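Local coordinates for cellulase (Bacteroides salanitronis, PDB 6WQY), which probably cleaves internal bonds of cellulose and other plant polysaccharides as a broad-specificity GH5_4 endoglucanase, here represented by its TIM-barrel catalytic domain, at residues L230-F235 with E296-Q301; I303-G308 with Y338-F343; Q127-I132 with S143-Q148. All blocks are in the same frame, centred on the assembly; numbering follows the deposited sequence. Where two conformers were deposited one is given.

Contact 1: residues L230-F235 with E296-Q301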
loop_
_atom_site.group_PDB
_atom_site.type_symbol
_atom_site.label_atom_id
_atom_site.label_comp_id
_atom_site.label_asym_id
_atom_site.label_seq_id
_atom_site.Cartn_x
_atom_site.Cartn_y
_atom_site.Cartn_z
ATOM N N LEU A 230 11.491 -3.092 11.177
ATOM C CA LEU A 230 12.162 -4.162 10.446
ATOM C C LEU A 230 12.637 -3.706 9.076
ATOM O O LEU A 230 13.599 -4.271 8.533
ATOM C CB LEU A 230 11.279 -5.396 10.329
ATOM C CG LEU A 230 10.901 -6.043 11.657
ATOM C CD1 LEU A 230 10.056 -7.287 11.404
ATOM C CD2 LEU A 230 12.130 -6.416 12.470
ATOM N N THR A 231 11.961 -2.711 8.501
ATOM C CA THR A 231 12.370 -2.141 7.219
ATOM C C THR A 231 13.642 -1.309 7.385
ATOM O O THR A 231 14.649 -1.540 6.699
ATOM C CB THR A 231 11.224 -1.308 6.637
ATOM O OG1 THR A 231 10.088 -2.159 6.430
ATOM C CG2 THR A 231 11.594 -0.682 5.297
ATOM N N VAL A 232 13.647 -0.346 8.308
ATOM C CA VAL A 232 14.860 0.459 8.441
ATOM C C VAL A 232 16.054 -0.404 8.841
ATOM O O VAL A 232 17.194 -0.111 8.456
ATOM C CB VAL A 232 14.682 1.673 9.378
ATOM C CG1 VAL A 232 13.515 2.541 8.916
ATOM C CG2 VAL A 232 14.514 1.240 10.817
ATOM N N GLU A 233 15.831 -1.466 9.619
ATOM C CA GLU A 233 16.946 -2.290 10.073
ATOM C C GLU A 233 17.449 -3.262 9.015
ATOM O O GLU A 233 18.656 -3.551 8.985
ATOM C CB GLU A 233 16.532 -3.059 11.333
ATOM C CG GLU A 233 16.227 -2.139 12.520
ATOM C CD GLU A 233 15.377 -2.781 13.608
ATOM O OE1 GLU A 233 15.023 -3.972 13.489
ATOM O OE2 GLU A 233 15.056 -2.073 14.591
ATOM N N ASN A 234 16.587 -3.782 8.154
ATOM C CA ASN A 234 16.950 -4.924 7.323
ATOM C C ASN A 234 16.709 -4.756 5.835
ATOM O O ASN A 234 17.243 -5.562 5.055
ATOM C CB ASN A 234 16.236 -6.201 7.797
ATOM C CG ASN A 234 16.425 -6.443 9.272
ATOM O OD1 ASN A 234 15.491 -6.251 10.077
ATOM N ND2 ASN A 234 17.601 -6.838 9.641
ATOM N N PHE A 235 15.922 -3.784 5.398
ATOM C CA PHE A 235 15.674 -3.589 3.971
ATOM C C PHE A 235 16.954 -3.161 3.266
ATOM O O PHE A 235 17.724 -2.350 3.787
ATOM C CB PHE A 235 14.589 -2.518 3.809
ATOM C CG PHE A 235 14.344 -2.083 2.390
ATOM C CD1 PHE A 235 15.087 -1.064 1.847
ATOM C CD2 PHE A 235 13.328 -2.643 1.626
ATOM C CE1 PHE A 235 14.870 -0.631 0.555
ATOM C CE2 PHE A 235 13.095 -2.211 0.339
ATOM C CZ PHE A 235 13.871 -1.207 -0.204
ATOM N N GLU A 296 15.230 9.469 8.534
ATOM C CA GLU A 296 16.674 9.369 8.729
ATOM C C GLU A 296 17.290 8.307 7.827
ATOM O O GLU A 296 18.379 8.510 7.273
ATOM C CB GLU A 296 16.971 9.055 10.200
ATOM C CG GLU A 296 18.398 8.591 10.480
ATOM C CD GLU A 296 18.659 8.370 11.963
ATOM O OE1 GLU A 296 18.191 9.192 12.777
ATOM O OE2 GLU A 296 19.321 7.369 12.310
ATOM N N THR A 297 16.616 7.163 7.671
ATOM C CA THR A 297 17.197 6.049 6.943
ATOM C C THR A 297 17.007 6.182 5.440
ATOM O O THR A 297 17.900 5.805 4.672
ATOM C CB THR A 297 16.597 4.733 7.446
ATOM O OG1 THR A 297 16.881 4.590 8.847
ATOM C CG2 THR A 297 17.166 3.549 6.684
ATOM N N PHE A 298 15.855 6.693 4.999
ATOM C CA PHE A 298 15.514 6.727 3.578
ATOM C C PHE A 298 15.434 8.147 3.033
ATOM O O PHE A 298 16.251 8.523 2.183
ATOM C CB PHE A 298 14.221 5.929 3.348
ATOM C CG PHE A 298 14.345 4.491 3.747
ATOM C CD1 PHE A 298 15.259 3.670 3.114
ATOM C CD2 PHE A 298 13.593 3.973 4.778
ATOM C CE1 PHE A 298 15.396 2.343 3.484
ATOM C CE2 PHE A 298 13.722 2.635 5.158
ATOM C CZ PHE A 298 14.634 1.830 4.504
ATOM N N ILE A 299 14.489 8.953 3.515
ATOM C CA ILE A 299 14.206 10.246 2.896
ATOM C C ILE A 299 15.459 11.108 2.829
ATOM O O ILE A 299 15.799 11.660 1.774
ATOM C CB ILE A 299 13.083 10.958 3.673
ATOM C CG1 ILE A 299 11.818 10.093 3.771
ATOM C CG2 ILE A 299 12.759 12.298 3.042
ATOM C CD1 ILE A 299 11.228 9.672 2.436
ATOM N N ASP A 300 16.149 11.250 3.961
ATOM C CA ASP A 300 17.327 12.106 4.033
ATOM C C ASP A 300 18.505 11.535 3.266
ATOM O O ASP A 300 19.483 12.254 3.047
ATOM C CB ASP A 300 17.751 12.313 5.488
ATOM C CG ASP A 300 16.819 13.235 6.247
ATOM O OD1 ASP A 300 15.907 13.829 5.639
ATOM O OD2 ASP A 300 17.008 13.378 7.479
ATOM N N GLN A 301 18.452 10.262 2.890
ATOM C CA GLN A 301 19.475 9.634 2.068
ATOM C C GLN A 301 19.079 9.589 0.598
ATOM O O GLN A 301 19.735 8.909 -0.195
ATOM C CB GLN A 301 19.776 8.228 2.583
ATOM C CG GLN A 301 20.310 8.215 3.997
ATOM C CD GLN A 301 21.626 8.963 4.114
ATOM O OE1 GLN A 301 21.758 9.897 4.903
ATOM N NE2 GLN A 301 22.605 8.557 3.316
#
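Val232 and Thr297 mark the closest backbone approach, with their CA atoms 6.2 Å apart, where the last turn of helix 228-234 lies beside the C-terminal part of helix 284-299, itself widened by a pi-type turn. Val232 CB touches Thr297 OG1 at 3.7 Å, a contact and not a bond. The gap is bridged mainly by Phe298. With CG anti to the carbonyl carbon (chi1 -60°), its ring extends to the first helix. On one flank, CE2 of Phe298 receives the methyl CG2 of Thr231 at 3.9 Å and, in one of two Val232 conformers, CG1 of that valine at 3.8 Å. On the other flank, Phe298 CE1 meets Phe235 CD1 at 3.8 Å; the two ring planes stand at 87°, yet the approach is oblique. Thr297 lays its own CG2 3.7 Å above the centre of the Phe298 ring. Its hydroxyl bonds Lys293 O one turn back, and that of Thr231 bonds Asn227 O just before its helix, so neither serves this contact. Val248 of strand 246-251 touches Thr231, Phe235 and Phe298, placing the contact in the helical layer outside the barrel. Cutting Phe298 back to an alanine is likely to open a gap over Val248 and leave the Phe235 ring freer to turn. Apolar contact therefore holds the two segments together, the polar ends being used elsewhere.

Contact 2: residues I303-G308 with Y338-F343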
loop_
_atom_site.group_PDB
_atom_site.type_symbol
_atom_site.label_atom_id
_atom_site.label_comp_id
_atom_site.label_asym_id
_atom_site.label_seq_id
_atom_site.Cartn_x
_atom_site.Cartn_y
_atom_site.Cartn_z
ATOM N N ILE A 303 16.248 8.415 -0.738
ATOM C CA ILE A 303 15.437 7.257 -1.102
ATOM C C ILE A 303 13.979 7.580 -0.785
ATOM O O ILE A 303 13.654 7.818 0.389
ATOM C CB ILE A 303 15.888 5.997 -0.343
ATOM C CG1 ILE A 303 17.368 5.712 -0.605
ATOM C CG2 ILE A 303 15.017 4.808 -0.743
ATOM C CD1 ILE A 303 17.937 4.635 0.291
ATOM N N PRO A 304 13.089 7.586 -1.772
ATOM C CA PRO A 304 11.672 7.858 -1.489
ATOM C C PRO A 304 11.020 6.700 -0.758
ATOM O O PRO A 304 11.469 5.556 -0.828
ATOM C CB PRO A 304 11.053 8.062 -2.880
ATOM C CG PRO A 304 11.954 7.337 -3.813
ATOM C CD PRO A 304 13.326 7.305 -3.201
ATOM N N ALA A 305 9.925 7.018 -0.067
ATOM C CA ALA A 305 9.173 6.024 0.681
ATOM C C ALA A 305 7.725 6.464 0.764
ATOM O O ALA A 305 7.424 7.659 0.743
ATOM C CB ALA A 305 9.747 5.849 2.091
ATOM N N TYR A 306 6.821 5.488 0.904
ATOM C CA TYR A 306 5.406 5.797 1.017
ATOM C C TYR A 306 4.753 4.891 2.043
ATOM O O TYR A 306 5.223 3.797 2.337
ATOM C CB TYR A 306 4.660 5.716 -0.319
ATOM C CG TYR A 306 4.586 4.343 -0.970
ATOM C CD1 TYR A 306 5.665 3.824 -1.662
ATOM C CD2 TYR A 306 3.422 3.582 -0.922
ATOM C CE1 TYR A 306 5.599 2.587 -2.282
ATOM C CE2 TYR A 306 3.343 2.346 -1.538
ATOM C CZ TYR A 306 4.435 1.844 -2.228
ATOM O OH TYR A 306 4.400 0.633 -2.876
ATOM N N ILE A 307 3.651 5.382 2.599
ATOM C CA ILE A 307 2.858 4.654 3.588
ATOM C C ILE A 307 1.689 4.064 2.806
ATOM O O ILE A 307 0.668 4.717 2.560
ATOM C CB ILE A 307 2.422 5.561 4.735
ATOM C CG1 ILE A 307 3.637 6.112 5.493
ATOM C CG2 ILE A 307 1.499 4.813 5.677
ATOM C CD1 ILE A 307 3.351 7.356 6.267
ATOM N N GLY A 308 1.855 2.820 2.368
ATOM C CA GLY A 308 0.896 2.183 1.488
ATOM C C GLY A 308 -0.439 1.879 2.132
ATOM O O GLY A 308 -1.426 1.700 1.410
ATOM N N TYR A 338 7.404 14.298 7.217
ATOM C CA TYR A 338 8.499 13.331 7.207
ATOM C C TYR A 338 8.714 12.711 5.833
ATOM O O TYR A 338 9.487 11.749 5.710
ATOM C CB TYR A 338 8.288 12.260 8.281
ATOM C CG TYR A 338 8.539 12.780 9.676
ATOM C CD1 TYR A 338 9.805 12.735 10.233
ATOM C CD2 TYR A 338 7.513 13.354 10.435
ATOM C CE1 TYR A 338 10.052 13.229 11.509
ATOM C CE2 TYR A 338 7.751 13.844 11.706
ATOM C CZ TYR A 338 9.022 13.780 12.240
ATOM O OH TYR A 338 9.250 14.273 13.510
ATOM N N GLY A 339 8.030 13.203 4.801
ATOM C CA GLY A 339 8.394 12.891 3.430
ATOM C C GLY A 339 7.708 11.726 2.766
ATOM O O GLY A 339 8.201 11.250 1.737
ATOM N N MET A 340 6.567 11.262 3.281
ATOM C CA MET A 340 5.922 10.054 2.766
ATOM C C MET A 340 4.458 10.305 2.427
ATOM O O MET A 340 3.719 10.845 3.264
ATOM C CB MET A 340 5.998 8.948 3.826
ATOM C CG MET A 340 7.416 8.494 4.118
ATOM S SD MET A 340 7.501 7.306 5.473
ATOM C CE MET A 340 7.353 8.422 6.874
ATOM N N PRO A 341 3.992 9.935 1.237
ATOM C CA PRO A 341 2.549 10.028 0.953
ATOM C C PRO A 341 1.796 8.926 1.674
ATOM O O PRO A 341 2.203 7.764 1.618
ATOM C CB PRO A 341 2.463 9.835 -0.566
ATOM C CG PRO A 341 3.719 9.135 -0.951
ATOM C CD PRO A 341 4.775 9.524 0.050
ATOM N N PRO A 342 0.688 9.262 2.361
ATOM C CA PRO A 342 -0.117 8.238 3.036
ATOM C C PRO A 342 -1.298 7.793 2.192
ATOM O O PRO A 342 -1.946 8.615 1.530
ATOM C CB PRO A 342 -0.599 8.977 4.287
ATOM C CG PRO A 342 -0.805 10.404 3.792
ATOM C CD PRO A 342 0.264 10.632 2.727
ATOM N N PHE A 343 -1.601 6.486 2.244
ATOM C CA PHE A 343 -2.731 5.885 1.538
ATOM C C PHE A 343 -3.696 5.306 2.567
ATOM O O PHE A 343 -3.376 4.325 3.249
ATOM C CB PHE A 343 -2.262 4.778 0.588
ATOM C CG PHE A 343 -1.577 5.286 -0.664
ATOM C CD1 PHE A 343 -0.315 5.873 -0.602
ATOM C CD2 PHE A 343 -2.187 5.157 -1.891
ATOM C CE1 PHE A 343 0.304 6.345 -1.760
ATOM C CE2 PHE A 343 -1.574 5.616 -3.048
ATOM C CZ PHE A 343 -0.326 6.205 -2.979
HETATM O O HOH W 1 9.152 9.970 -0.601
#
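Gly339 and Ala305 are joined by a water that accepts from Ala305 N at 3.1 Å and probably donates to Gly339 O at 2.8 Å. This glycine, at positive phi, is the C-prime residue of the Schellman motif that ends helix 318-337, and its backbone turns the chain toward the strand. Met340 comes next, its CA making a bent CH...O contact with Ala305 O at 3.5 Å. Its side chain crosses Ile307 at about a right angle: Met340 CB sits 3.9 Å from Ile307 CD1, the sulfur lies alongside CG1 of the same isoleucine, and the bend at chi3 (-79°) brings CE back toward CD1. At Pro341 the carbonyl O takes the N-H of Ile307 over 3.0 Å, the donor lying 25° out of the carbonyl plane. The Pro341 ring turns to Tyr306 instead, CG against its CB at 3.6 Å, and is backed by Ala28 and Leu31 of helix 24-31. Pro342 pairs with Ile307 in a parallel bridge, which makes these the seventh and eighth strands of the (beta/alpha)8 barrel, connected by the beta-alpha-beta crossover through helix 318-337. Both side chains of the bridge face outward onto that helix, where each touches Ala335. Phe343 N then donates to Ile307 O at 2.9 Å, in line with the carbonyl but bent at the hydrogen (138°). Phe343 CB presses on Gly308 O at 3.3 Å, while Ile307 O lies at the edge of its ring, near the plane. Phe343 CE1 also reaches CD2 of Tyr306, whose hydroxyl is hydrogen-bonded to Glu170.

Contact 3: residues Q127-I132 with S143-Q148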
loop_
_atom_site.group_PDB
_atom_site.type_symbol
_atom_site.label_atom_id
_atom_site.label_comp_id
_atom_site.label_asym_id
_atom_site.label_seq_id
_atom_site.Cartn_x
_atom_site.Cartn_y
_atom_site.Cartn_z
ATOM N N GLN A 127 1.116 -18.658 3.566
ATOM C CA GLN A 127 0.310 -19.873 3.466
ATOM C C GLN A 127 -0.012 -20.276 2.035
ATOM O O GLN A 127 -0.585 -21.362 1.838
ATOM C CB GLN A 127 -0.954 -19.772 4.333
ATOM C CG GLN A 127 -2.040 -18.877 3.784
ATOM C CD GLN A 127 -3.214 -18.731 4.757
ATOM O OE1 GLN A 127 -3.279 -17.780 5.538
ATOM N NE2 GLN A 127 -4.139 -19.678 4.711
ATOM N N TYR A 128 0.373 -19.480 1.041
ATOM C CA TYR A 128 0.160 -19.808 -0.368
ATOM C C TYR A 128 1.511 -19.891 -1.083
ATOM O O TYR A 128 2.539 -20.151 -0.446
ATOM C CB TYR A 128 -0.793 -18.797 -1.018
ATOM C CG TYR A 128 -2.090 -18.611 -0.258
ATOM C CD1 TYR A 128 -3.033 -19.627 -0.193
ATOM C CD2 TYR A 128 -2.377 -17.425 0.386
ATOM C CE1 TYR A 128 -4.223 -19.456 0.503
ATOM C CE2 TYR A 128 -3.559 -17.245 1.071
ATOM C CZ TYR A 128 -4.471 -18.264 1.127
ATOM O OH TYR A 128 -5.650 -18.083 1.824
ATOM N N TRP A 129 1.550 -19.677 -2.401
ATOM C CA TRP A 129 2.785 -19.923 -3.146
ATOM C C TRP A 129 3.914 -18.990 -2.721
ATOM O O TRP A 129 5.090 -19.367 -2.792
ATOM C CB TRP A 129 2.558 -19.793 -4.661
ATOM C CG TRP A 129 2.211 -18.407 -5.136
ATOM C CD1 TRP A 129 0.962 -17.878 -5.271
ATOM C CD2 TRP A 129 3.126 -17.376 -5.545
ATOM N NE1 TRP A 129 1.039 -16.591 -5.728
ATOM C CE2 TRP A 129 2.351 -16.255 -5.916
ATOM C CE3 TRP A 129 4.520 -17.292 -5.653
ATOM C CZ2 TRP A 129 2.919 -15.072 -6.362
ATOM C CZ3 TRP A 129 5.083 -16.119 -6.105
ATOM C CH2 TRP A 129 4.281 -15.015 -6.452
ATOM N N LEU A 130 3.593 -17.767 -2.332
ATOM C CA LEU A 130 4.586 -16.747 -2.003
ATOM C C LEU A 130 4.944 -16.990 -0.545
ATOM O O LEU A 130 4.323 -16.433 0.360
ATOM C CB LEU A 130 3.971 -15.388 -2.300
ATOM C CG LEU A 130 4.839 -14.150 -2.166
ATOM C CD1 LEU A 130 6.133 -14.230 -2.937
ATOM C CD2 LEU A 130 4.016 -12.958 -2.629
ATOM N N ASP A 131 5.939 -17.863 -0.315
ATOM C CA ASP A 131 6.163 -18.550 0.965
ATOM C C ASP A 131 7.574 -18.301 1.489
ATOM O O ASP A 131 8.506 -19.056 1.205
ATOM C CB ASP A 131 5.915 -20.051 0.703
ATOM C CG ASP A 131 6.185 -20.927 1.902
ATOM O OD1 ASP A 131 6.448 -20.445 3.018
ATOM O OD2 ASP A 131 6.171 -22.183 1.700
ATOM N N ILE A 132 7.718 -17.234 2.281
ATOM C CA ILE A 132 9.027 -16.831 2.799
ATOM C C ILE A 132 9.574 -17.852 3.786
ATOM O O ILE A 132 10.791 -18.059 3.863
ATOM C CB ILE A 132 8.943 -15.420 3.414
ATOM C CG1 ILE A 132 10.320 -14.873 3.804
ATOM C CG2 ILE A 132 8.025 -15.411 4.639
ATOM C CD1 ILE A 132 11.178 -14.467 2.627
ATOM N N SER A 143 13.701 -20.856 -5.397
ATOM C CA SER A 143 13.767 -20.748 -6.849
ATOM C C SER A 143 12.378 -20.730 -7.471
ATOM O O SER A 143 12.131 -19.966 -8.416
ATOM C CB SER A 143 14.593 -21.903 -7.416
ATOM O OG SER A 143 15.957 -21.742 -7.080
ATOM N N ALA A 144 11.460 -21.574 -6.980
ATOM C CA ALA A 144 10.107 -21.608 -7.528
ATOM C C ALA A 144 9.347 -20.315 -7.248
ATOM O O ALA A 144 8.583 -19.851 -8.099
ATOM C CB ALA A 144 9.347 -22.810 -6.954
ATOM N N VAL A 145 9.502 -19.753 -6.045
ATOM C CA VAL A 145 8.861 -18.482 -5.735
ATOM C C VAL A 145 9.371 -17.401 -6.670
ATOM O O VAL A 145 8.593 -16.621 -7.230
ATOM C CB VAL A 145 9.076 -18.088 -4.265
ATOM C CG1 VAL A 145 8.521 -16.692 -4.023
ATOM C CG2 VAL A 145 8.425 -19.091 -3.336
ATOM N N LYS A 146 10.690 -17.333 -6.838
ATOM C CA LYS A 146 11.264 -16.331 -7.723
ATOM C C LYS A 146 10.797 -16.524 -9.159
ATOM O O LYS A 146 10.517 -15.545 -9.863
ATOM C CB LYS A 146 12.784 -16.374 -7.642
ATOM C CG LYS A 146 13.341 -15.871 -6.310
ATOM C CD LYS A 146 14.845 -16.055 -6.262
ATOM C CE LYS A 146 15.451 -15.534 -4.982
ATOM N NZ LYS A 146 16.926 -15.774 -4.924
ATOM N N ALA A 147 10.714 -17.769 -9.619
ATOM C CA ALA A 147 10.275 -18.013 -10.988
ATOM C C ALA A 147 8.847 -17.523 -11.192
ATOM O O ALA A 147 8.523 -16.921 -12.220
ATOM C CB ALA A 147 10.368 -19.500 -11.316
ATOM N N GLN A 148 7.974 -17.783 -10.218
ATOM C CA GLN A 148 6.588 -17.331 -10.321
ATOM C C GLN A 148 6.497 -15.807 -10.245
ATOM O O GLN A 148 5.755 -15.180 -11.016
ATOM C CB GLN A 148 5.736 -18.004 -9.246
ATOM C CG GLN A 148 4.283 -17.593 -9.334
ATOM C CD GLN A 148 3.327 -18.522 -8.631
ATOM O OE1 GLN A 148 3.708 -19.567 -8.118
ATOM N NE2 GLN A 148 2.056 -18.154 -8.632
#
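The amide of Gln148 lies flat on the indole of Trp129, the two planes only 11° apart. Gln148 CD is 3.3 Å from Trp129 CD2, and NE2 rides over the middle of the ring system. Further back, Gln148 CG makes a CH-pi contact, 3.7 Å from the centroid of the six-membered ring and nearly on its normal. The glutamine gets there fully stretched, CG anti to the backbone N (chi1 -179°), which lays CG and the amide over the indole. Beneath the opposite face sits Leu130 CB, 3.8 Å from the plane, so the ring is held between its sequence neighbour and the helix. The two N-H groups near each other, Trp129 NE1 and Gln148 NE2, are both donors and do not bond; NE1 is hydrogen-bonded to Asp122 instead, which probably helps fix the rotation of the indole. This loop follows strand 114-118, the third strand of the TIM barrel, and here it packs against helix 139-159, the long helix that leads on to the fourth strand. Val145, one turn before Gln148, fills the other half of the contact. Its CG2 approaches Trp129 O at 3.4 Å and its CG1 meets Leu130 CD1 at 3.6 Å, while its carbonyl O lies at the edge of the indole. Trp199 of helix 191-209 touches both Leu130 and Val145. Leu130 is the centre of an inverse gamma turn, after which Asp131 caps helix 132-135: OD1 accepts from Asp134 N and also bonds Ser126 OG. A magnesium ion stands about 4 Å from the Asp131 side chain, beyond the length of a direct magnesium-oxygen bond.

Overall arrangement
Contacts 1 and 2 adjoin, their centres 12 Å apart, because helix 284-299 is followed, after a short turn, by strand 305-310. At the turn Phe298 O and Ile303 N are 2.9 Å apart, probably hydrogen-bonded, and Ile299 CD1 packs on Gly339 O at 3.5 Å, so the outer layer of contact 1 passes into the strand pairing of contact 2. Contact 3 comes earlier in the chain and is remote: its centre is 26 and 27 Å from those of contacts 1 and 2, with nearest atoms about 11 and 14 Å away. It has a magnesium ion close by, but all three lie away from Glu95, which binds magnesium in a structure of this protein though not in this model.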